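Local structure of uncharacterized protein (Pyrococcus furiosus, 4XLZ) at residues K33-E38 and E131-V136. The protein probably removes an acetyl group from N,N'-diacetylchitobiose, as a metal-binding deacetylase of carbohydrate esterase family 14. Numbering follows the deposited sequence.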
ATOM      1  N   LYS A  33     -31.433  -3.345 -19.263  1.00 18.62           N
ATOM      2  CA  LYS A  33     -30.036  -2.943 -19.472  1.00 17.09           C
ATOM      3  C   LYS A  33     -29.284  -3.809 -18.419  1.00 16.11           C
ATOM      4  O   LYS A  33     -29.669  -3.757 -17.236  1.00 17.58           O
ATOM      5  CB  LYS A  33     -29.840  -1.457 -19.232  1.00 16.36           C
ATOM      6  CG  LYS A  33     -28.353  -1.088 -19.394  1.00 17.96           C
ATOM      7  CD  LYS A  33     -27.909   0.344 -19.029  1.00 18.57           C
ATOM      8  CE  LYS A  33     -28.672   1.388 -19.902  1.00 19.39           C
ATOM      9  NZ  LYS A  33     -28.302   2.783 -19.480  1.00 20.78           N
ATOM     10  N   VAL A  34     -28.244  -4.491 -18.876  1.00 15.72           N
ATOM     11  CA  VAL A  34     -27.386  -5.266 -17.905  1.00 15.50           C
ATOM     12  C   VAL A  34     -25.976  -4.897 -18.223  1.00 14.85           C
ATOM     13  O   VAL A  34     -25.554  -4.556 -19.324  1.00 15.45           O
ATOM     14  CB  VAL A  34     -27.626  -6.778 -17.982  1.00 15.75           C
ATOM     15  CG1 VAL A  34     -29.132  -7.052 -17.707  1.00 15.73           C
ATOM     16  CG2 VAL A  34     -27.198  -7.336 -19.374  1.00 18.76           C
ATOM     17  N   ILE A  35     -25.136  -5.021 -17.123  1.00 14.69           N
ATOM     18  CA  ILE A  35     -23.691  -4.891 -17.283  1.00 14.75           C
ATOM     19  C   ILE A  35     -23.055  -6.248 -16.994  1.00 13.61           C
ATOM     20  O   ILE A  35     -23.377  -6.891 -15.966  1.00 15.41           O
ATOM     21  CB  ILE A  35     -23.137  -3.841 -16.287  1.00 14.36           C
ATOM     22  CG1 ILE A  35     -23.581  -2.440 -16.813  1.00 18.50           C
ATOM     23  CG2 ILE A  35     -21.631  -3.914 -16.341  1.00 18.31           C
ATOM     24  CD1 ILE A  35     -23.037  -1.330 -15.944  1.00 18.36           C
ATOM     25  N   CYS A  36     -22.192  -6.670 -17.951  1.00 14.16           N
ATOM     26  CA  CYS A  36     -21.439  -7.893 -17.728  1.00 13.82           C
ATOM     27  C   CYS A  36     -20.017  -7.520 -17.502  1.00 14.24           C
ATOM     28  O   CYS A  36     -19.362  -6.872 -18.297  1.00 13.91           O
ATOM     29  CB  CYS A  36     -21.505  -8.760 -19.016  1.00 14.49           C
ATOM     30  SG  CYS A  36     -23.290  -9.210 -19.365  1.00 20.07           S
ATOM     31  N   ILE A  37     -19.531  -7.873 -16.292  1.00 14.15           N
ATOM     32  CA  ILE A  37     -18.179  -7.495 -15.845  1.00 13.26           C
ATOM     33  C   ILE A  37     -17.235  -8.670 -16.047  1.00 13.45           C
ATOM     34  O   ILE A  37     -17.520  -9.839 -15.558  1.00 15.53           O
ATOM     35  CB  ILE A  37     -18.261  -7.171 -14.349  1.00 12.99           C
ATOM     36  CG1 ILE A  37     -19.241  -5.932 -14.231  1.00 14.69           C
ATOM     37  CG2 ILE A  37     -16.836  -6.659 -13.923  1.00 15.89           C
ATOM     38  CD1 ILE A  37     -19.320  -5.415 -12.723  1.00 16.70           C
ATOM     39  N   GLU A  38     -16.169  -8.452 -16.758  1.00 12.57           N
ATOM     40  CA  GLU A  38     -15.158  -9.502 -17.082  1.00 13.49           C
ATOM     41  C   GLU A  38     -13.825  -9.084 -16.574  1.00 13.05           C
ATOM     42  O   GLU A  38     -13.374  -7.960 -16.756  1.00 13.32           O
ATOM     43  CB  GLU A  38     -15.040  -9.843 -18.599  1.00 13.91           C
ATOM     44  CG  GLU A  38     -14.887  -8.550 -19.467  1.00 13.82           C
ATOM     45  CD  GLU A  38     -14.829  -8.868 -20.967  1.00 15.06           C
ATOM     46  OE1 GLU A  38     -14.988 -10.031 -21.332  1.00 15.39           O
ATOM     47  OE2 GLU A  38     -14.461  -7.947 -21.779  1.00 15.78           O
ATOM     48  N   GLU A 131     -24.956   4.311 -15.669  1.00 15.45           N
ATOM     49  CA  GLU A 131     -25.752   3.512 -16.596  1.00 14.94           C
ATOM     50  C   GLU A 131     -27.025   3.052 -15.973  1.00 17.55           C
ATOM     51  O   GLU A 131     -27.994   2.679 -16.739  1.00 17.84           O
ATOM     52  CB  GLU A 131     -24.889   2.298 -17.081  1.00 14.62           C
ATOM     53  CG  GLU A 131     -23.776   2.654 -18.005  1.00 15.27           C
ATOM     54  CD  GLU A 131     -24.195   3.037 -19.455  1.00 16.53           C
ATOM     55  OE1 GLU A 131     -23.293   3.381 -20.172  1.00 19.46           O
ATOM     56  OE2 GLU A 131     -25.445   2.952 -19.712  1.00 21.03           O
ATOM     57  N   LYS A 132     -27.178   2.959 -14.652  1.00 15.57           N
ATOM     58  CA  LYS A 132     -28.378   2.492 -13.948  1.00 16.46           C
ATOM     59  C   LYS A 132     -28.854   1.117 -14.434  1.00 16.43           C
ATOM     60  O   LYS A 132     -30.028   0.951 -14.908  1.00 18.56           O
ATOM     61  CB  LYS A 132     -29.504   3.563 -14.145  1.00 17.51           C
ATOM     62  CG  LYS A 132     -29.108   4.811 -13.400  1.00 19.30           C
ATOM     63  CD  LYS A 132     -30.248   5.893 -13.488  1.00 23.57           C
ATOM     64  CE  LYS A 132     -30.221   7.017 -12.356  1.00 39.90           C
ATOM     65  NZ  LYS A 132     -30.284   6.580 -10.792  1.00 40.21           N
ATOM     66  N   PRO A 133     -27.986   0.117 -14.497  1.00 16.31           N
ATOM     67  CA  PRO A 133     -28.400  -1.171 -15.035  1.00 18.40           C
ATOM     68  C   PRO A 133     -29.368  -1.878 -14.117  1.00 17.71           C
ATOM     69  O   PRO A 133     -29.334  -1.848 -12.835  1.00 17.31           O
ATOM     70  CB  PRO A 133     -27.067  -1.973 -15.109  1.00 17.82           C
ATOM     71  CG  PRO A 133     -26.263  -1.378 -13.873  1.00 14.88           C
ATOM     72  CD  PRO A 133     -26.549   0.130 -14.107  1.00 16.01           C
ATOM     73  N   ASP A 134     -30.241  -2.698 -14.741  1.00 17.66           N
ATOM     74  CA  ASP A 134     -31.136  -3.539 -13.933  1.00 17.31           C
ATOM     75  C   ASP A 134     -30.420  -4.740 -13.325  1.00 14.24           C
ATOM     76  O   ASP A 134     -30.793  -5.204 -12.250  1.00 16.75           O
ATOM     77  CB  ASP A 134     -32.393  -4.133 -14.819  1.00 21.94           C
ATOM     78  CG  ASP A 134     -33.071  -3.014 -15.525  1.00 30.25           C
ATOM     79  OD1 ASP A 134     -32.929  -2.865 -16.724  1.00 25.85           O
ATOM     80  OD2 ASP A 134     -33.658  -2.158 -14.783  1.00 30.74           O
ATOM     81  N   GLY A 135     -29.460  -5.258 -14.104  1.00 15.51           N
ATOM     82  CA  GLY A 135     -28.714  -6.503 -13.666  1.00 15.23           C
ATOM     83  C   GLY A 135     -27.248  -6.267 -13.914  1.00 12.77           C
ATOM     84  O   GLY A 135     -26.810  -5.552 -14.794  1.00 15.37           O
ATOM     85  N   VAL A 136     -26.517  -6.954 -12.989  1.00 13.64           N
ATOM     86  CA  VAL A 136     -25.025  -7.060 -13.136  1.00 13.18           C
ATOM     87  C   VAL A 136     -24.581  -8.522 -13.063  1.00 12.70           C
ATOM     88  O   VAL A 136     -25.075  -9.229 -12.148  1.00 14.74           O
ATOM     89  CB  VAL A 136     -24.355  -6.179 -11.990  1.00 12.01           C
ATOM     90  CG1 VAL A 136     -22.803  -6.377 -12.066  1.00 14.57           C
ATOM     91  CG2 VAL A 136     -24.597  -4.751 -12.207  1.00 14.39           C
TER
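V34 and I35 pair in parallel with G135 and V136, and the backbone bond from I35 N to G135 O, 2.9 Å long, is one of the bonds that set the register where strand 135-139 begins. The carbonyl of K33 faces the turn before that strand: D134 N donates to K33 O at 2.8 Å, and G135 N adds a weak bond to the same oxygen. D134 suits the strand entrance because its carboxylate also reaches back to the first strand, with OD1 accepting from K33 N at 3.0 Å and from the amide of K32.

The K33 side chain runs out with CG anti to the backbone N (chi1 177°) and bends at chi3 (-60°), which carries its ammonium to the end of helix 118-131. There NZ meets E131 O at 2.8 Å, in the carbonyl plane on a lone pair, and forms a salt bridge with E131 OE2 at 2.9 Å. A long, flexible cation can thus satisfy both a helix-terminal carbonyl and a carboxylate, whose other oxygen, OE1, is held by K103 and Y105. A methionine here has no ammonium to offer, so E131 O and OE2 would lose this partner and the tie between strand and helix end would probably weaken.

Next to this polar end, I35 lays CD1 against P133 CG at 3.8 Å; the rigid proline ring offers an apolar surface just where the chain turns into the sheet. Further along, I37 CD1 touches V136 CG1 at 3.7 Å; both residues are beta-branched and apolar, which suits an extended chain in a buried sheet.

Strand 33-38 is the middle one of a five-stranded parallel sheet, between 61-68 and 135-139; 186-190 lies beyond 135-139, and helix 149-164 packs over I37 and V136.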